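Local coordinates for TonB-dependent siderophore receptor (Pseudomonas aeruginosa 39016, PDB 5NEC), which probably takes up ferric siderophores across the bacterial outer membrane, using energy delivered by TonB, as a plugged beta-barrel receptor, at residues A[589-592]-A[596-599]; A[642-647]-A[682-687]. All coordinates share one frame; numbering follows the deposited sequence.

Contact 1: A[589-592]-A[596-599]; sequences SGKL and WKVF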
loop_
_atom_site.group_PDB
_atom_site.type_symbol
_atom_site.label_atom_id
_atom_site.label_comp_id
_atom_site.label_asym_id
_atom_site.label_seq_id
_atom_site.Cartn_x
_atom_site.Cartn_y
_atom_site.Cartn_z
ATOM N N SER A 589 19.670 1.521 -6.260
ATOM C CA SER A 589 18.695 2.108 -7.170
ATOM C C SER A 589 19.371 2.947 -8.258
ATOM O O SER A 589 20.032 3.928 -7.937
ATOM C CB SER A 589 17.671 2.937 -6.370
ATOM O OG SER A 589 18.220 4.107 -5.795
ATOM N N GLY A 590 19.198 2.549 -9.525
ATOM C CA GLY A 590 19.704 3.294 -10.687
ATOM C C GLY A 590 20.593 2.484 -11.638
ATOM O O GLY A 590 20.453 1.270 -11.746
ATOM N N LYS A 591 21.506 3.167 -12.330
ATOM C CA LYS A 591 22.351 2.557 -13.379
ATOM C C LYS A 591 23.644 1.948 -12.839
ATOM O O LYS A 591 24.388 2.597 -12.110
ATOM C CB LYS A 591 22.680 3.571 -14.484
ATOM C CG LYS A 591 21.490 3.793 -15.408
ATOM C CD LYS A 591 21.674 4.881 -16.431
ATOM C CE LYS A 591 20.332 5.163 -17.087
ATOM N NZ LYS A 591 20.424 6.183 -18.166
ATOM N N LEU A 592 23.899 0.694 -13.207
ATOM C CA LEU A 592 25.167 0.037 -12.900
ATOM C C LEU A 592 26.170 0.327 -14.027
ATOM O O LEU A 592 27.315 0.694 -13.768
ATOM C CB LEU A 592 24.954 -1.465 -12.721
ATOM C CG LEU A 592 24.021 -1.860 -11.570
ATOM C CD1 LEU A 592 23.667 -3.336 -11.663
ATOM C CD2 LEU A 592 24.644 -1.542 -10.220
ATOM N N TRP A 596 22.532 -1.208 -18.008
ATOM C CA TRP A 596 22.110 -2.124 -16.957
ATOM C C TRP A 596 21.568 -1.345 -15.748
ATOM O O TRP A 596 22.338 -0.701 -15.034
ATOM C CB TRP A 596 23.298 -3.014 -16.561
ATOM C CG TRP A 596 23.006 -4.129 -15.605
ATOM C CD1 TRP A 596 21.800 -4.715 -15.366
ATOM C CD2 TRP A 596 23.957 -4.826 -14.788
ATOM N NE1 TRP A 596 21.932 -5.716 -14.440
ATOM C CE2 TRP A 596 23.245 -5.807 -14.063
ATOM C CE3 TRP A 596 25.340 -4.705 -14.585
ATOM C CZ2 TRP A 596 23.866 -6.670 -13.153
ATOM C CZ3 TRP A 596 25.960 -5.559 -13.680
ATOM C CH2 TRP A 596 25.218 -6.534 -12.975
ATOM N N LYS A 597 20.246 -1.421 -15.541
ATOM C CA LYS A 597 19.564 -0.757 -14.426
ATOM C C LYS A 597 19.173 -1.730 -13.319
ATOM O O LYS A 597 18.942 -2.911 -13.558
ATOM C CB LYS A 597 18.309 -0.032 -14.912
ATOM C CG LYS A 597 18.627 1.118 -15.836
ATOM C CD LYS A 597 17.451 2.053 -16.003
ATOM C CE LYS A 597 16.345 1.401 -16.812
ATOM N NZ LYS A 597 15.339 2.407 -17.243
ATOM N N VAL A 598 19.080 -1.204 -12.104
ATOM C CA VAL A 598 18.757 -2.005 -10.940
ATOM C C VAL A 598 17.880 -1.228 -9.934
ATOM O O VAL A 598 18.050 -0.021 -9.738
ATOM C CB VAL A 598 20.046 -2.567 -10.292
ATOM C CG1 VAL A 598 20.775 -1.506 -9.479
ATOM C CG2 VAL A 598 19.738 -3.784 -9.439
ATOM N N PHE A 599 16.915 -1.939 -9.348
ATOM C CA PHE A 599 16.124 -1.443 -8.239
ATOM C C PHE A 599 15.976 -2.619 -7.286
ATOM O O PHE A 599 15.346 -3.613 -7.625
ATOM C CB PHE A 599 14.775 -0.960 -8.747
ATOM C CG PHE A 599 13.946 -0.259 -7.715
ATOM C CD1 PHE A 599 14.163 1.100 -7.435
ATOM C CD2 PHE A 599 12.924 -0.934 -7.039
ATOM C CE1 PHE A 599 13.396 1.771 -6.488
ATOM C CE2 PHE A 599 12.148 -0.269 -6.088
ATOM C CZ PHE A 599 12.382 1.086 -5.814
#
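Leu592 sets its CD1 methyl over the six-membered ring of Trp596 at the turn end of a beta-hairpin in the TonB-dependent receptor barrel. The methyl carbon sits 3.4 Å from the centroid of that Trp596 ring, only 8° off the ring normal, a clean CH-pi contact over the face. Trp596 reaches this position with CG anti to its backbone N (chi1 -173°), which turns a face of the indole to the leucine methyl. Leu592 also meets Val598, its CG 3.9 Å from Val598 CG1, so one leucine touches both side chains.

Three backbone bonds hold these side chains in step. Gly590 and Val598 form an antiparallel hydrogen-bonded pair, with Gly590 N 2.8 Å from Val598 O and Val598 N 2.9 Å from Gly590 O. Toward the turn, Leu592 N donates to Trp596 O at 2.8 Å, nearly straight. The chain turns a corner at Gly590, whose phi of 125° suits a residue with no CB to press on the carbonyl O of Ser589.

On the other face, Lys591 and Lys597 run side by side, CG to CG 3.9 Å, and Ser589 CB approaches the ring of Phe599 obliquely. Phe599 continues onto Thr55 and Val57 of strand 54-57 in the plug, which places this face inside the barrel. Ser589 OG is bonded to Asn34 there. Bent at chi3, Lys597 carries its ammonium away from Lys591 to bond Thr31 O and to make a cation-pi contact with Tyr33; its NZ ends 6.4 Å from NZ of Lys591.

Contact 2: A[642-647]-A[682-687]; sequences SLWTTY and DAMASY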
loop_
_atom_site.group_PDB
_atom_site.type_symbol
_atom_site.label_atom_id
_atom_site.label_comp_id
_atom_site.label_asym_id
_atom_site.label_seq_id
_atom_site.Cartn_x
_atom_site.Cartn_y
_atom_site.Cartn_z
ATOM N N SER A 642 14.334 -8.177 -2.589
ATOM C CA SER A 642 13.705 -7.833 -3.857
ATOM C C SER A 642 14.781 -7.313 -4.799
ATOM O O SER A 642 15.559 -6.433 -4.425
ATOM C CB SER A 642 12.639 -6.748 -3.651
ATOM O OG SER A 642 11.576 -7.186 -2.802
ATOM N N LEU A 643 14.838 -7.870 -6.003
ATOM C CA LEU A 643 15.757 -7.440 -7.044
ATOM C C LEU A 643 14.938 -7.264 -8.299
ATOM O O LEU A 643 14.280 -8.211 -8.724
ATOM C CB LEU A 643 16.827 -8.506 -7.306
ATOM C CG LEU A 643 17.724 -8.279 -8.545
ATOM C CD1 LEU A 643 18.490 -6.979 -8.412
ATOM C CD2 LEU A 643 18.691 -9.426 -8.755
ATOM N N TRP A 644 14.973 -6.068 -8.886
ATOM C CA TRP A 644 14.419 -5.829 -10.223
ATOM C C TRP A 644 15.524 -5.237 -11.085
ATOM O O TRP A 644 16.182 -4.277 -10.677
ATOM C CB TRP A 644 13.226 -4.871 -10.186
ATOM C CG TRP A 644 12.662 -4.630 -11.554
ATOM C CD1 TRP A 644 12.845 -3.528 -12.335
ATOM C CD2 TRP A 644 11.853 -5.531 -12.310
ATOM N NE1 TRP A 644 12.183 -3.678 -13.528
ATOM C CE2 TRP A 644 11.569 -4.901 -13.541
ATOM C CE3 TRP A 644 11.322 -6.809 -12.057
ATOM C CZ2 TRP A 644 10.784 -5.510 -14.534
ATOM C CZ3 TRP A 644 10.537 -7.413 -13.031
ATOM C CH2 TRP A 644 10.272 -6.760 -14.263
ATOM N N THR A 645 15.717 -5.803 -12.276
ATOM C CA THR A 645 16.761 -5.349 -13.179
ATOM C C THR A 645 16.346 -5.382 -14.648
ATOM O O THR A 645 15.621 -6.286 -15.072
ATOM C CB THR A 645 18.048 -6.165 -12.974
ATOM O OG1 THR A 645 19.095 -5.576 -13.741
ATOM C CG2 THR A 645 17.891 -7.628 -13.391
ATOM N N THR A 646 16.795 -4.380 -15.409
ATOM C CA THR A 646 16.621 -4.362 -16.861
ATOM C C THR A 646 17.949 -4.139 -17.560
ATOM O O THR A 646 18.846 -3.479 -17.030
ATOM C CB THR A 646 15.616 -3.292 -17.314
ATOM O OG1 THR A 646 16.012 -2.005 -16.834
ATOM C CG2 THR A 646 14.222 -3.642 -16.798
ATOM N N TYR A 647 18.061 -4.718 -18.752
ATOM C CA TYR A 647 19.258 -4.603 -19.574
ATOM C C TYR A 647 18.862 -4.207 -20.996
ATOM O O TYR A 647 18.041 -4.889 -21.613
ATOM C CB TYR A 647 20.033 -5.922 -19.582
ATOM C CG TYR A 647 21.433 -5.765 -20.125
ATOM C CD1 TYR A 647 22.448 -5.228 -19.324
ATOM C CD2 TYR A 647 21.745 -6.130 -21.443
ATOM C CE1 TYR A 647 23.737 -5.083 -19.813
ATOM C CE2 TYR A 647 23.028 -5.976 -21.944
ATOM C CZ TYR A 647 24.019 -5.454 -21.125
ATOM O OH TYR A 647 25.298 -5.292 -21.598
ATOM N N ASP A 682 10.199 -13.184 -11.861
ATOM C CA ASP A 682 9.453 -12.510 -12.925
ATOM C C ASP A 682 10.367 -12.241 -14.125
ATOM O O ASP A 682 11.564 -12.058 -13.944
ATOM C CB ASP A 682 8.950 -11.165 -12.412
ATOM C CG ASP A 682 7.852 -11.285 -11.353
ATOM O OD1 ASP A 682 7.311 -12.396 -11.107
ATOM O OD2 ASP A 682 7.502 -10.242 -10.764
ATOM N N ALA A 683 9.813 -12.195 -15.334
ATOM C CA ALA A 683 10.587 -11.876 -16.549
ATOM C C ALA A 683 9.867 -10.814 -17.359
ATOM O O ALA A 683 8.642 -10.759 -17.317
ATOM C CB ALA A 683 10.792 -13.127 -17.399
ATOM N N MET A 684 10.620 -9.978 -18.084
ATOM C CA MET A 684 10.040 -9.054 -19.071
ATOM C C MET A 684 10.920 -8.828 -20.297
ATOM O O MET A 684 12.141 -8.960 -20.249
ATOM C CB MET A 684 9.673 -7.688 -18.442
ATOM C CG MET A 684 10.799 -6.663 -18.269
ATOM S SD MET A 684 11.243 -5.605 -19.686
ATOM C CE MET A 684 9.834 -4.524 -19.756
ATOM N N ALA A 685 10.267 -8.435 -21.387
ATOM C CA ALA A 685 10.931 -8.001 -22.592
ATOM C C ALA A 685 10.099 -6.891 -23.202
ATOM O O ALA A 685 8.867 -6.957 -23.159
ATOM C CB ALA A 685 11.044 -9.167 -23.553
ATOM N N SER A 686 10.762 -5.873 -23.752
ATOM C CA SER A 686 10.080 -4.801 -24.492
ATOM C C SER A 686 10.790 -4.459 -25.794
ATOM O O SER A 686 12.011 -4.594 -25.902
ATOM C CB SER A 686 9.948 -3.527 -23.654
ATOM O OG SER A 686 11.195 -3.120 -23.149
ATOM N N TYR A 687 9.997 -4.012 -26.761
ATOM C CA TYR A 687 10.468 -3.656 -28.070
ATOM C C TYR A 687 9.813 -2.336 -28.445
ATOM O O TYR A 687 8.575 -2.239 -28.442
ATOM C CB TYR A 687 10.086 -4.757 -29.075
ATOM C CG TYR A 687 10.641 -4.546 -30.461
ATOM C CD1 TYR A 687 11.967 -4.867 -30.754
ATOM C CD2 TYR A 687 9.851 -4.020 -31.485
ATOM C CE1 TYR A 687 12.490 -4.664 -32.032
ATOM C CE2 TYR A 687 10.369 -3.809 -32.755
ATOM C CZ TYR A 687 11.687 -4.137 -33.019
ATOM O OH TYR A 687 12.207 -3.945 -34.275
#
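Trp644 reaches with its six-membered ring to Asp682 and Met684, though the closest CA atoms of the two segments, those of Trp644 and Asp682, are 8.8 Å apart. From CB the side chain sets off with a chi1 of -180°, which puts CG trans to the amide nitrogen and carries the bicycle well off its own strand. On the pyrrole side NE1 turns from this contact and is hydrogen-bonded to the hydroxyl of Tyr33, whose ring also meets the indole with the planes at about 40°; that bond helps fix how the tryptophan is rotated. The six-membered ring does the reaching. CZ3 comes to 4.1 Å from Asp682 CB, which lies at the ring edge, close to its plane. Two atoms round the ring, past CH2, CZ2 lies 3.9 Å from Met684 CG, and CH2 is 4.0 Å from the same Met684 CG, the methylene coming in obliquely.

In the barrel wall, strand 653-666 runs between strands 639-650 and 674-688, pairing with both, so the indole spans a whole intervening strand on the inner surface, where Thr65 also touches it. With one strand skipped, the two segments run the same way and touch through side chains alone.

Asp682 offers the tryptophan only its methylene; the carboxylate is turned 69° from the indole plane. Its OD2 makes a salt bridge with Arg75 of the plug, while OD1 takes Arg680 NE and the backbone N of Asn701, so these partners hold the carboxylate in place and probably steady its negative charge. Met684 is bent at chi2 and chi3, and its side chain also packs on Gln696 and Asn698 of strand 693-700.

How the contacts relate
Starting from the N terminus, the chain passes through the plug and most of the barrel before contact 1 closes a tight turn of three residues between strands 579-589 and 596-609. Only after that does contact 2 open, closing a 34-residue loop that holds strand 653-666; the two follow in series, neither enclosing nor crossing the other. Strands 596-609 and 639-650 are neighbours in the barrel wall, so the contacts meet directly: Phe599 O and Trp644 N lie 2.8 Å apart, probably hydrogen-bonded, and Val598 packs on Leu643. On the inner side of the wall, Tyr33 meets both, Lys597 of contact 1 and Trp644 of contact 2.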